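Local coordinates for protein terminal uridylyltransferase 1 (Trypanosoma brucei, PDB 5HZD) that catalyses the template-free addition of uridines from UTP to the 3' ends of guide RNAs and other mitochondrial RNAs in trypanosome RNA editing, at residues L22-H25 and A26-H30; P35-A38 and R39-I43; P140-E143 and K144-V147; S297-L300 and R301-L305; Y337-N340 and I341-I344. All blocks are in the same frame, centred on the assembly; numbering follows the deposited sequence.

Contact 1: residues L22-H25 and A26-H30. With ZN (zinc ion), chain B.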
loop_
_atom_site.group_PDB
_atom_site.type_symbol
_atom_site.label_atom_id
_atom_site.label_comp_id
_atom_site.label_asym_id
_atom_site.label_seq_id
_atom_site.Cartn_x
_atom_site.Cartn_y
_atom_site.Cartn_z
ATOM N N LEU A 22 -35.587 -8.828 -0.310
ATOM C CA LEU A 22 -34.638 -7.890 0.276
ATOM C C LEU A 22 -34.256 -6.813 -0.734
ATOM O O LEU A 22 -34.262 -5.626 -0.415
ATOM C CB LEU A 22 -33.377 -8.612 0.756
ATOM C CG LEU A 22 -32.323 -7.702 1.386
ATOM C CD1 LEU A 22 -32.802 -7.219 2.746
ATOM C CD2 LEU A 22 -30.966 -8.409 1.488
ATOM N N LEU A 23 -33.947 -7.226 -1.959
ATOM C CA LEU A 23 -33.503 -6.276 -2.987
ATOM C C LEU A 23 -34.643 -5.331 -3.347
ATOM O O LEU A 23 -34.438 -4.116 -3.488
ATOM C CB LEU A 23 -33.050 -7.009 -4.248
ATOM C CG LEU A 23 -31.697 -7.702 -4.261
ATOM C CD1 LEU A 23 -31.503 -8.379 -5.600
ATOM C CD2 LEU A 23 -30.576 -6.706 -4.003
ATOM N N ALA A 24 -35.842 -5.886 -3.518
ATOM C CA ALA A 24 -37.023 -5.067 -3.785
ATOM C C ALA A 24 -37.270 -4.070 -2.668
ATOM O O ALA A 24 -37.619 -2.923 -2.928
ATOM C CB ALA A 24 -38.237 -5.921 -3.997
ATOM N N HIS A 25 -37.071 -4.493 -1.423
ATOM C CA HIS A 25 -37.254 -3.582 -0.305
ATOM C C HIS A 25 -36.253 -2.429 -0.392
ATOM O O HIS A 25 -36.591 -1.269 -0.134
ATOM C CB HIS A 25 -37.069 -4.316 1.021
ATOM C CG HIS A 25 -36.881 -3.397 2.187
ATOM N ND1 HIS A 25 -37.943 -2.809 2.842
ATOM C CD2 HIS A 25 -35.761 -2.945 2.791
ATOM C CE1 HIS A 25 -37.480 -2.056 3.823
ATOM N NE2 HIS A 25 -36.162 -2.099 3.793
ATOM N N ALA A 26 -35.021 -2.753 -0.745
ATOM C CA ALA A 26 -33.964 -1.725 -0.850
ATOM C C ALA A 26 -34.313 -0.627 -1.879
ATOM O O ALA A 26 -34.214 0.558 -1.574
ATOM C CB ALA A 26 -32.622 -2.353 -1.136
ATOM N N GLU A 27 -34.766 -0.993 -3.076
ATOM C CA GLU A 27 -35.188 0.007 -4.059
ATOM C C GLU A 27 -36.455 0.751 -3.641
ATOM O O GLU A 27 -36.545 1.979 -3.753
ATOM C CB GLU A 27 -35.415 -0.635 -5.426
ATOM C CG GLU A 27 -36.142 0.283 -6.407
ATOM C CD GLU A 27 -35.394 1.582 -6.683
ATOM O OE1 GLU A 27 -34.146 1.590 -6.650
ATOM O OE2 GLU A 27 -36.061 2.607 -6.930
ATOM N N GLU A 28 -37.448 0.008 -3.162
ATOM C CA GLU A 28 -38.734 0.626 -2.828
ATOM C C GLU A 28 -38.710 1.558 -1.601
ATOM O O GLU A 28 -39.388 2.588 -1.576
ATOM C CB GLU A 28 -39.817 -0.454 -2.690
ATOM C CG GLU A 28 -40.005 -1.265 -3.987
ATOM C CD GLU A 28 -40.959 -2.447 -3.826
ATOM O OE1 GLU A 28 -41.394 -3.003 -4.860
ATOM O OE2 GLU A 28 -41.267 -2.828 -2.672
ATOM N N HIS A 29 -37.939 1.207 -0.583
ATOM C CA HIS A 29 -37.920 1.996 0.643
ATOM C C HIS A 29 -36.669 2.850 0.808
ATOM O O HIS A 29 -36.655 3.803 1.598
ATOM C CB HIS A 29 -38.121 1.096 1.870
ATOM C CG HIS A 29 -39.525 0.603 2.030
ATOM N ND1 HIS A 29 -40.086 -0.331 1.185
ATOM C CD2 HIS A 29 -40.485 0.919 2.930
ATOM C CE1 HIS A 29 -41.334 -0.566 1.556
ATOM N NE2 HIS A 29 -41.598 0.177 2.614
ATOM N N HIS A 30 -35.613 2.524 0.073
ATOM C CA HIS A 30 -34.348 3.220 0.281
ATOM C C HIS A 30 -33.756 3.784 -0.980
ATOM O O HIS A 30 -32.535 3.914 -1.092
ATOM C CB HIS A 30 -33.337 2.321 0.977
ATOM C CG HIS A 30 -33.779 1.922 2.340
ATOM N ND1 HIS A 30 -34.088 2.856 3.306
ATOM C CD2 HIS A 30 -34.044 0.709 2.882
ATOM C CE1 HIS A 30 -34.490 2.237 4.400
ATOM N NE2 HIS A 30 -34.489 0.939 4.163
HETATM ZN ZN ZN B . -34.838 -1.082 5.080
#
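Residues Leu-22 to His-30 form the later turns of helix 19-30, where successive i to i+4 backbone bonds run from Ala-26 N to Leu-22 O (3.0 Å) through to His-29 N to His-25 O (2.9 Å). On one flank of this helix His-25 and His-30 converge on the zinc ion, each through its NE2 atom. His-25 NE2 lies 2.1 Å from the zinc and His-30 NE2 2.2 Å. The rings reach the metal by different first torsions: CG of His-25 is anti to the backbone N (chi1 165°), whereas that of His-30 stands beside it (chi1 -63°). The ring planes are inclined at 77° to each other, with the centroids 5.2 Å apart. His-25 NE2 and His-30 NE2 come to 3.5 Å because they share the metal. His-29 covers one face of His-25 with CB, 4.2 Å from the ring centroid, a CH-pi contact; the two rings are nearly parallel but slid apart. Cys-8 and Cys-11 supply the thiolate ligands of this atypical C2H2 finger, and Phe-16 also meets the His-25 ring. With NE2 of both histidines occupied by zinc, a neutral imidazole here would probably keep its proton on ND1, and the metal locks the rotation of both rings.

Contact 2: residues P35-A38 and R39-I43; sequences PDHA and RLRRI. With SO4 (sulfate ion), chain E.
Asp-36 OD1 and Arg-39 NH2 form a salt bridge of 3.2 Å, made by Asp-36, just before helix 37-47, with Arg-39 in its first turn, three residues on. The N-H points almost straight at the oxygen (174°), which lies in the guanidinium plane. The carboxylate, however, is turned 84° to the guanidinium, and OD1 is met from above its own plane. NH2 also donates to O1 of a sulfate ion at 3.0 Å, while NH1 reaches sulfate O4 at 3.2 Å, placing the anion at the edge of the flat group. Arg-39 NE is taken by a water, 2.6 Å away, that in turn donates to Pro-35 O; a second water links the same carbonyl to Arg-39 N. The bend at chi3 (61°) of an otherwise extended arginine chain swings the guanidinium back to these partners. Beneath them, Leu-40 N to Asp-36 O (3.0 Å) starts the backbone bonding of helix 37-47. Outside the segments, Arg-493 of helix 481-497 also binds the sulfate, and Arg-41 NH1 meets Tyr-492 OH. The sulfate, probably from the crystallisation liquor, shows that Arg-39 and Arg-493 together can hold an anion, with Asp-36 likely offsetting part of their positive charge.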
loop_
_atom_site.group_PDB
_atom_site.type_symbol
_atom_site.label_atom_id
_atom_site.label_comp_id
_atom_site.label_asym_id
_atom_site.label_seq_id
_atom_site.Cartn_x
_atom_site.Cartn_y
_atom_site.Cartn_z
ATOM N N PRO A 35 -29.734 6.388 -5.302
ATOM C CA PRO A 35 -30.608 7.128 -6.217
ATOM C C PRO A 35 -30.387 6.869 -7.706
ATOM O O PRO A 35 -31.301 7.126 -8.492
ATOM C CB PRO A 35 -30.284 8.586 -5.895
ATOM C CG PRO A 35 -28.869 8.544 -5.414
ATOM C CD PRO A 35 -28.769 7.269 -4.625
ATOM N N ASP A 36 -29.210 6.384 -8.092
ATOM C CA ASP A 36 -28.932 6.179 -9.516
ATOM C C ASP A 36 -28.941 4.713 -9.897
ATOM O O ASP A 36 -28.721 4.381 -11.062
ATOM C CB ASP A 36 -27.576 6.797 -9.892
ATOM C CG ASP A 36 -27.546 8.307 -9.682
ATOM O OD1 ASP A 36 -28.571 8.951 -9.974
ATOM O OD2 ASP A 36 -26.507 8.841 -9.224
ATOM N N HIS A 37 -29.178 3.827 -8.935
ATOM C CA HIS A 37 -29.071 2.395 -9.216
ATOM C C HIS A 37 -30.000 1.914 -10.326
ATOM O O HIS A 37 -29.547 1.356 -11.327
ATOM C CB HIS A 37 -29.284 1.531 -7.960
ATOM C CG HIS A 37 -29.147 0.064 -8.219
ATOM N ND1 HIS A 37 -30.229 -0.797 -8.245
ATOM C CD2 HIS A 37 -28.059 -0.682 -8.514
ATOM C CE1 HIS A 37 -29.798 -2.016 -8.522
ATOM N NE2 HIS A 37 -28.492 -1.973 -8.698
ATOM N N ALA A 38 -31.303 2.090 -10.141
ATOM C CA ALA A 38 -32.269 1.553 -11.091
ATOM C C ALA A 38 -32.076 2.142 -12.487
ATOM O O ALA A 38 -32.177 1.431 -13.484
ATOM C CB ALA A 38 -33.677 1.804 -10.601
ATOM N N ARG A 39 -31.766 3.432 -12.537
ATOM C CA ARG A 39 -31.572 4.174 -13.781
ATOM C C ARG A 39 -30.348 3.736 -14.578
ATOM O O ARG A 39 -30.422 3.511 -15.790
ATOM C CB ARG A 39 -31.472 5.671 -13.489
ATOM C CG ARG A 39 -31.334 6.513 -14.752
ATOM C CD ARG A 39 -31.370 8.005 -14.434
ATOM N NE ARG A 39 -30.268 8.381 -13.555
ATOM C CZ ARG A 39 -29.042 8.673 -13.979
ATOM N NH1 ARG A 39 -28.760 8.644 -15.272
ATOM N NH2 ARG A 39 -28.098 8.988 -13.109
ATOM N N LEU A 40 -29.207 3.626 -13.909
ATOM C CA LEU A 40 -28.009 3.200 -14.625
ATOM C C LEU A 40 -28.083 1.722 -14.979
ATOM O O LEU A 40 -27.544 1.303 -16.007
ATOM C CB LEU A 40 -26.747 3.497 -13.809
ATOM C CG LEU A 40 -26.429 4.980 -13.627
ATOM C CD1 LEU A 40 -25.082 5.153 -12.929
ATOM C CD2 LEU A 40 -26.462 5.724 -14.984
ATOM N N ARG A 41 -28.713 0.921 -14.119
ATOM C CA ARG A 41 -28.915 -0.498 -14.415
ATOM C C ARG A 41 -29.718 -0.647 -15.682
ATOM O O ARG A 41 -29.411 -1.495 -16.527
ATOM C CB ARG A 41 -29.612 -1.229 -13.254
ATOM C CG ARG A 41 -30.112 -2.645 -13.547
ATOM C CD ARG A 41 -30.467 -3.345 -12.220
ATOM N NE ARG A 41 -31.177 -4.618 -12.354
ATOM C CZ ARG A 41 -30.599 -5.816 -12.286
ATOM N NH1 ARG A 41 -29.288 -5.917 -12.099
ATOM N NH2 ARG A 41 -31.332 -6.918 -12.409
ATOM N N ARG A 42 -30.768 0.160 -15.809
ATOM C CA ARG A 42 -31.599 0.096 -17.007
ATOM C C ARG A 42 -30.828 0.482 -18.262
ATOM O O ARG A 42 -30.952 -0.185 -19.298
ATOM C CB ARG A 42 -32.849 0.977 -16.856
ATOM C CG ARG A 42 -34.017 0.303 -16.129
ATOM C CD ARG A 42 -35.329 1.105 -16.262
ATOM N NE ARG A 42 -35.315 2.331 -15.467
ATOM C CZ ARG A 42 -34.949 3.524 -15.930
ATOM N NH1 ARG A 42 -34.573 3.663 -17.197
ATOM N NH2 ARG A 42 -34.958 4.582 -15.125
ATOM N N ILE A 43 -30.033 1.548 -18.180
ATOM C CA ILE A 43 -29.202 1.952 -19.323
ATOM C C ILE A 43 -28.238 0.841 -19.725
ATOM O O ILE A 43 -28.150 0.476 -20.905
ATOM C CB ILE A 43 -28.472 3.285 -19.080
ATOM C CG1 ILE A 43 -29.505 4.407 -18.936
ATOM C CG2 ILE A 43 -27.524 3.593 -20.240
ATOM C CD1 ILE A 43 -28.958 5.710 -18.415
HETATM S S SO4 E . -24.632 9.789 -14.474
HETATM O O1 SO4 E . -25.266 9.971 -13.168
HETATM O O2 SO4 E . -23.615 8.730 -14.404
HETATM O O3 SO4 E . -23.997 11.048 -14.867
HETATM O O4 SO4 E . -25.664 9.424 -15.446
HETATM O O HOH W 1 -32.391 5.482 -10.323
HETATM O O HOH W 2 -31.471 8.429 -11.216
#

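Contact 3: residues P140-E143 and K144-V147; sequences PPLE and KNAV
Leu-142 and Glu-143 open helix 143-156 by presenting their carbonyls to the backbone of its first turn, and this is where the contact is tight. Leu-142 O, at the N-cap position, accepts Ala-146 N at 3.1 Å and, weakly, Asn-145 N at 3.2 Å; Glu-143 O takes Val-147 N at 2.9 Å. Val-147 crowds that carbonyl further, its CG2 lying 3.4 Å from Glu-143 O. The solvent side is looser. There the leucine at the N-cap has no side-chain acceptor to offer the helix start, and its closest side-chain approach is Leu-142 CB to Asn-145 ND2, a van der Waals distance of 3.8 Å. Asn-145 CG stands beside its backbone N (chi1 -62°), which brings ND2 back toward that CB. Glu-143 and Lys-144 turn their polar ends elsewhere: Glu-143 OE2 makes a salt bridge with Arg-290, and Lys-144 NZ a hydrogen bond with His-169. Ala-146 and Val-147 face inward on Phe-289, just beyond strand 285-288 of the palm sheet, and Ala-146 together with Pro-141 rests on Trp-100 of helix 80-100.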
loop_
_atom_site.group_PDB
_atom_site.type_symbol
_atom_site.label_atom_id
_atom_site.label_comp_id
_atom_site.label_asym_id
_atom_site.label_seq_id
_atom_site.Cartn_x
_atom_site.Cartn_y
_atom_site.Cartn_z
ATOM N N PRO A 140 5.801 -10.172 16.895
ATOM C CA PRO A 140 6.523 -9.045 17.484
ATOM C C PRO A 140 6.542 -9.056 19.003
ATOM O O PRO A 140 5.713 -9.738 19.650
ATOM C CB PRO A 140 5.730 -7.831 16.980
ATOM C CG PRO A 140 4.329 -8.349 16.889
ATOM C CD PRO A 140 4.467 -9.781 16.404
ATOM N N PRO A 141 7.482 -8.294 19.590
ATOM C CA PRO A 141 7.415 -8.069 21.029
ATOM C C PRO A 141 6.251 -7.130 21.301
ATOM O O PRO A 141 5.609 -6.708 20.344
ATOM C CB PRO A 141 8.747 -7.371 21.332
ATOM C CG PRO A 141 9.077 -6.621 20.069
ATOM C CD PRO A 141 8.491 -7.438 18.924
ATOM N N LEU A 142 5.995 -6.779 22.556
ATOM C CA LEU A 142 4.798 -5.978 22.828
ATOM C C LEU A 142 4.842 -4.681 22.048
ATOM O O LEU A 142 5.766 -3.859 22.189
ATOM C CB LEU A 142 4.648 -5.737 24.319
ATOM C CG LEU A 142 4.049 -6.981 25.014
ATOM C CD1 LEU A 142 3.981 -6.784 26.468
ATOM C CD2 LEU A 142 2.645 -7.302 24.496
ATOM N N GLU A 143 3.874 -4.527 21.154
ATOM C CA GLU A 143 3.995 -3.496 20.144
ATOM C C GLU A 143 3.817 -2.080 20.655
ATOM O O GLU A 143 4.403 -1.164 20.083
ATOM C CB GLU A 143 3.047 -3.774 18.967
ATOM C CG GLU A 143 3.474 -4.959 18.118
ATOM C CD GLU A 143 2.299 -5.494 17.317
ATOM O OE1 GLU A 143 1.390 -6.096 17.947
ATOM O OE2 GLU A 143 2.296 -5.316 16.089
ATOM N N LYS A 144 3.014 -1.882 21.707
ATOM C CA LYS A 144 2.892 -0.541 22.255
ATOM C C LYS A 144 4.276 -0.048 22.715
ATOM O O LYS A 144 4.636 1.139 22.577
ATOM C CB LYS A 144 1.898 -0.539 23.426
ATOM C CG LYS A 144 1.905 0.729 24.254
ATOM C CD LYS A 144 0.950 0.651 25.446
ATOM C CE LYS A 144 1.243 1.764 26.457
ATOM N NZ LYS A 144 1.316 3.121 25.823
ATOM N N ASN A 145 5.064 -0.973 23.266
ATOM C CA ASN A 145 6.365 -0.551 23.784
ATOM C C ASN A 145 7.360 -0.350 22.665
ATOM O O ASN A 145 8.196 0.561 22.724
ATOM C CB ASN A 145 6.887 -1.563 24.820
ATOM C CG ASN A 145 5.977 -1.660 25.991
ATOM O OD1 ASN A 145 5.464 -0.645 26.451
ATOM N ND2 ASN A 145 5.753 -2.868 26.472
ATOM N N ALA A 146 7.268 -1.178 21.625
ATOM C CA ALA A 146 8.107 -1.037 20.444
ATOM C C ALA A 146 7.856 0.330 19.795
ATOM O O ALA A 146 8.788 1.048 19.414
ATOM C CB ALA A 146 7.809 -2.171 19.457
ATOM N N VAL A 147 6.583 0.704 19.678
ATOM C CA VAL A 147 6.250 2.011 19.111
ATOM C C VAL A 147 6.879 3.142 19.915
ATOM O O VAL A 147 7.477 4.056 19.323
ATOM C CB VAL A 147 4.710 2.226 19.065
ATOM C CG1 VAL A 147 4.362 3.729 18.944
ATOM C CG2 VAL A 147 4.099 1.412 17.935
#

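Contact 4: residues S297-L300 and R301-L305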
loop_
_atom_site.group_PDB
_atom_site.type_symbol
_atom_site.label_atom_id
_atom_site.label_comp_id
_atom_site.label_asym_id
_atom_site.label_seq_id
_atom_site.Cartn_x
_atom_site.Cartn_y
_atom_site.Cartn_z
ATOM N N SER A 297 1.750 -8.040 -0.298
ATOM C CA SER A 297 2.311 -7.245 -1.402
ATOM C C SER A 297 3.044 -8.141 -2.402
ATOM O O SER A 297 2.998 -7.908 -3.614
ATOM C CB SER A 297 3.269 -6.166 -0.864
ATOM O OG SER A 297 2.577 -5.233 -0.045
ATOM N N THR A 298 3.697 -9.189 -1.915
ATOM C CA THR A 298 4.456 -10.079 -2.764
ATOM C C THR A 298 3.496 -10.904 -3.634
ATOM O O THR A 298 3.769 -11.124 -4.821
ATOM C CB THR A 298 5.356 -10.973 -1.900
ATOM O OG1 THR A 298 6.228 -10.131 -1.128
ATOM C CG2 THR A 298 6.176 -11.897 -2.763
ATOM N N LEU A 299 2.345 -11.294 -3.086
ATOM C CA LEU A 299 1.335 -11.981 -3.913
ATOM C C LEU A 299 0.827 -11.060 -5.034
ATOM O O LEU A 299 0.735 -11.492 -6.207
ATOM C CB LEU A 299 0.144 -12.393 -3.040
ATOM C CG LEU A 299 -1.002 -13.081 -3.808
ATOM C CD1 LEU A 299 -0.521 -14.323 -4.535
ATOM C CD2 LEU A 299 -2.136 -13.396 -2.811
ATOM N N LEU A 300 0.524 -9.807 -4.673
ATOM C CA LEU A 300 0.069 -8.837 -5.671
ATOM C C LEU A 300 1.119 -8.673 -6.739
ATOM O O LEU A 300 0.782 -8.668 -7.918
ATOM C CB LEU A 300 -0.273 -7.464 -5.061
ATOM C CG LEU A 300 -1.462 -7.444 -4.080
ATOM C CD1 LEU A 300 -1.691 -6.061 -3.595
ATOM C CD2 LEU A 300 -2.738 -7.934 -4.767
ATOM N N ARG A 301 2.393 -8.547 -6.348
ATOM C CA ARG A 301 3.445 -8.308 -7.342
ATOM C C ARG A 301 3.528 -9.423 -8.373
ATOM O O ARG A 301 3.634 -9.161 -9.596
ATOM C CB ARG A 301 4.792 -8.128 -6.639
ATOM C CG ARG A 301 5.873 -7.659 -7.564
ATOM C CD ARG A 301 7.204 -7.616 -6.837
ATOM N NE ARG A 301 8.261 -7.399 -7.820
ATOM C CZ ARG A 301 8.893 -8.368 -8.500
ATOM N NH1 ARG A 301 8.626 -9.659 -8.287
ATOM N NH2 ARG A 301 9.809 -8.041 -9.402
ATOM N N LYS A 302 3.444 -10.670 -7.923
ATOM C CA LYS A 302 3.537 -11.800 -8.832
ATOM C C LYS A 302 2.400 -11.773 -9.857
ATOM O O LYS A 302 2.633 -11.912 -11.067
ATOM C CB LYS A 302 3.523 -13.085 -8.013
ATOM C CG LYS A 302 3.831 -14.313 -8.812
ATOM C CD LYS A 302 4.069 -15.502 -7.877
ATOM C CE LYS A 302 4.368 -16.775 -8.653
ATOM N NZ LYS A 302 5.633 -16.712 -9.458
ATOM N N TYR A 303 1.178 -11.541 -9.391
ATOM C CA TYR A 303 0.067 -11.396 -10.324
ATOM C C TYR A 303 0.202 -10.189 -11.259
ATOM O O TYR A 303 0.008 -10.311 -12.479
ATOM C CB TYR A 303 -1.241 -11.268 -9.534
ATOM C CG TYR A 303 -1.906 -12.579 -9.200
ATOM C CD1 TYR A 303 -2.421 -13.386 -10.220
ATOM C CD2 TYR A 303 -2.109 -12.968 -7.884
ATOM C CE1 TYR A 303 -3.109 -14.572 -9.926
ATOM C CE2 TYR A 303 -2.801 -14.179 -7.587
ATOM C CZ TYR A 303 -3.288 -14.945 -8.622
ATOM O OH TYR A 303 -3.989 -16.108 -8.323
ATOM N N LEU A 304 0.519 -9.029 -10.704
ATOM C CA LEU A 304 0.421 -7.811 -11.515
ATOM C C LEU A 304 1.559 -7.671 -12.519
ATOM O O LEU A 304 1.425 -6.960 -13.520
ATOM C CB LEU A 304 0.346 -6.594 -10.596
ATOM C CG LEU A 304 -0.915 -6.542 -9.724
ATOM C CD1 LEU A 304 -0.888 -5.278 -8.925
ATOM C CD2 LEU A 304 -2.201 -6.575 -10.583
ATOM N N LEU A 305 2.662 -8.368 -12.299
ATOM C CA LEU A 305 3.728 -8.376 -13.302
ATOM C C LEU A 305 3.480 -9.356 -14.451
ATOM O O LEU A 305 4.237 -9.396 -15.431
ATOM C CB LEU A 305 5.082 -8.686 -12.651
ATOM C CG LEU A 305 5.704 -7.580 -11.817
ATOM C CD1 LEU A 305 7.003 -8.132 -11.235
ATOM C CD2 LEU A 305 5.965 -6.311 -12.663
#
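Helix 292-304 begins with the UTP-binding run Gly-293 to Ser-297, and just after it Leu-299 packs along the helix side against Tyr-303, one turn later. The two side chains lie next to each other and point the same way, with Leu-299 CD1 3.8 Å from Tyr-303 CE2 and 3.9 Å from CD2. CG of Leu-299 is turned anti to the backbone N (chi1 178°), which carries CD1 along the helix to the tyrosine. On the neighbouring flank the leucines four apart meet more distantly: Leu-300 CB to Leu-304 CD1 is 4.5 Å, and CG of Leu-304 sits 3.3 Å from Leu-300 O. This is the i to i+4 repeat of an alpha helix, and the backbone follows the same spacing. Tyr-303 N reaches Leu-299 O at 3.2 Å in a nearly straight bond (175°), Leu-304 N reaches Leu-300 O at 2.8 Å, and Arg-301 N reaches Ser-297 O. The hydroxyls of Ser-297, Thr-298 and Tyr-303 are hydrogen-bonded outside the two segments. Ser-297 OG is bonded to Gly-110 N and Gly-293 O, which ties the nucleotide-binding end of the helix to the turn after strand 105-109, and Thr-298 OG1 to Ile-294 O. Tyr-303 OH is held by Val-356 N. Leu-299 touches Tyr-469 of the proposed nucleotide recognition motif.

Contact 5: residues Y337-N340 and I341-I344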
loop_
_atom_site.group_PDB
_atom_site.type_symbol
_atom_site.label_atom_id
_atom_site.label_comp_id
_atom_site.label_asym_id
_atom_site.label_seq_id
_atom_site.Cartn_x
_atom_site.Cartn_y
_atom_site.Cartn_z
ATOM N N TYR A 337 -6.778 -3.085 -1.201
ATOM C CA TYR A 337 -6.431 -4.484 -1.398
ATOM C C TYR A 337 -7.616 -5.240 -2.003
ATOM O O TYR A 337 -7.419 -6.021 -2.938
ATOM C CB TYR A 337 -6.047 -5.105 -0.046
ATOM C CG TYR A 337 -5.494 -6.521 -0.065
ATOM C CD1 TYR A 337 -4.476 -6.891 -0.926
ATOM C CD2 TYR A 337 -5.924 -7.456 0.875
ATOM C CE1 TYR A 337 -3.933 -8.193 -0.895
ATOM C CE2 TYR A 337 -5.381 -8.753 0.923
ATOM C CZ TYR A 337 -4.392 -9.110 0.036
ATOM O OH TYR A 337 -3.861 -10.398 0.090
ATOM N N ALA A 338 -8.821 -5.008 -1.495
ATOM C CA ALA A 338 -10.009 -5.699 -2.029
ATOM C C ALA A 338 -10.214 -5.387 -3.522
ATOM O O ALA A 338 -10.592 -6.279 -4.325
ATOM C CB ALA A 338 -11.239 -5.315 -1.247
ATOM N N ILE A 339 -9.991 -4.129 -3.903
ATOM C CA ILE A 339 -10.152 -3.741 -5.311
ATOM C C ILE A 339 -9.110 -4.464 -6.168
ATOM O O ILE A 339 -9.430 -4.948 -7.249
ATOM C CB ILE A 339 -10.051 -2.213 -5.508
ATOM C CG1 ILE A 339 -11.105 -1.474 -4.661
ATOM C CG2 ILE A 339 -10.284 -1.826 -7.008
ATOM C CD1 ILE A 339 -12.557 -1.931 -4.895
ATOM N N ASN A 340 -7.862 -4.563 -5.694
ATOM C CA ASN A 340 -6.860 -5.310 -6.459
ATOM C C ASN A 340 -7.259 -6.781 -6.604
ATOM O O ASN A 340 -7.043 -7.399 -7.661
ATOM C CB ASN A 340 -5.485 -5.219 -5.789
ATOM C CG ASN A 340 -4.724 -3.984 -6.178
ATOM O OD1 ASN A 340 -4.747 -3.565 -7.328
ATOM N ND2 ASN A 340 -4.032 -3.389 -5.212
ATOM N N ILE A 341 -7.869 -7.359 -5.556
ATOM C CA ILE A 341 -8.316 -8.739 -5.661
ATOM C C ILE A 341 -9.444 -8.861 -6.696
ATOM O O ILE A 341 -9.464 -9.826 -7.475
ATOM C CB ILE A 341 -8.712 -9.318 -4.293
ATOM C CG1 ILE A 341 -7.448 -9.428 -3.429
ATOM C CG2 ILE A 341 -9.397 -10.697 -4.451
ATOM C CD1 ILE A 341 -7.735 -9.553 -1.927
ATOM N N MET A 342 -10.372 -7.904 -6.721
ATOM C CA MET A 342 -11.395 -7.917 -7.753
ATOM C C MET A 342 -10.760 -7.921 -9.145
ATOM O O MET A 342 -11.181 -8.668 -10.015
ATOM C CB MET A 342 -12.323 -6.701 -7.655
ATOM C CG MET A 342 -13.223 -6.726 -6.438
ATOM S SD MET A 342 -14.392 -5.355 -6.484
ATOM C CE MET A 342 -15.353 -5.727 -7.946
ATOM N N TRP A 343 -9.772 -7.067 -9.370
ATOM C CA TRP A 343 -9.155 -6.972 -10.683
ATOM C C TRP A 343 -8.426 -8.255 -11.019
ATOM O O TRP A 343 -8.579 -8.804 -12.113
ATOM C CB TRP A 343 -8.197 -5.770 -10.624
ATOM C CG TRP A 343 -7.234 -5.580 -11.771
ATOM C CD1 TRP A 343 -5.872 -5.506 -11.669
ATOM C CD2 TRP A 343 -7.545 -5.286 -13.152
ATOM N NE1 TRP A 343 -5.316 -5.233 -12.911
ATOM C CE2 TRP A 343 -6.325 -5.084 -13.824
ATOM C CE3 TRP A 343 -8.736 -5.209 -13.880
ATOM C CZ2 TRP A 343 -6.252 -4.788 -15.179
ATOM C CZ3 TRP A 343 -8.657 -4.903 -15.245
ATOM C CH2 TRP A 343 -7.424 -4.725 -15.880
ATOM N N ILE A 344 -7.644 -8.769 -10.086
ATOM C CA ILE A 344 -6.869 -9.983 -10.379
ATOM C C ILE A 344 -7.784 -11.195 -10.593
ATOM O O ILE A 344 -7.531 -12.015 -11.481
ATOM C CB ILE A 344 -5.916 -10.267 -9.255
ATOM C CG1 ILE A 344 -4.836 -9.187 -9.286
ATOM C CG2 ILE A 344 -5.267 -11.626 -9.444
ATOM C CD1 ILE A 344 -3.997 -9.145 -7.997
#
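Tyr-337 lays one face of its ring under the CD1 methyl of Ile-341, one turn later in helix 336-349. The methyl is 3.8 Å from the ring centroid and only 12° off the ring normal, a well-centred CH-pi contact. Ile-341 is modelled in two conformers, so this geometry holds for the one described. Two torsions bring the groups together: Tyr-337 CG lies anti to the backbone N (chi1 -173°), carrying the ring along the helix, and an extended chi2 of 161° drives Ile-341 CD1 out over it. The same methyl passes Tyr-337 O at 3.7 Å, above a backbone bond from Ile-341 N to that oxygen of 3.0 Å. On another side of the helix the contact is lighter, Ile-339 CD1 meeting Met-342 SD at 4.2 Å; the thioether bends at chi3 beyond this point and its methyl heads elsewhere. Trp-343 directs its indole off the helix, where NE1 bonds to Ala-310 O. Pro-468 of the proposed nucleotide recognition motif touches both Tyr-337 and Ile-341, and Asn-296 borders the tyrosine. Tyr-337 is a UTP-binding residue, and its place at the start of a helix is consistent with the tyrosine that stacks on the uracil in related terminal uridylyltransferases.

Contacts 4 and 5 are the closest pair, their centres 11 Å apart. Helices 292-304 and 336-349 touch there, with Leu-300 CD1 3.9 Å from Asn-340 ND2, and each brings a UTP-binding residue, Ser-297 in contact 4 and Tyr-337 in contact 5. The side chain of Ser-297 is about 7 Å from that of Asp-125, a probable ligand of the catalytic metal. Contact 3, its centre about 29 Å from that of contact 4, belongs to the palm. Contacts 1 and 2, on consecutive helices, both rest on helix 481-497. Contact 1 holds the zinc; its nearest atoms are about 16 Å from contact 5, so it does not touch the UTP-binding helix segments.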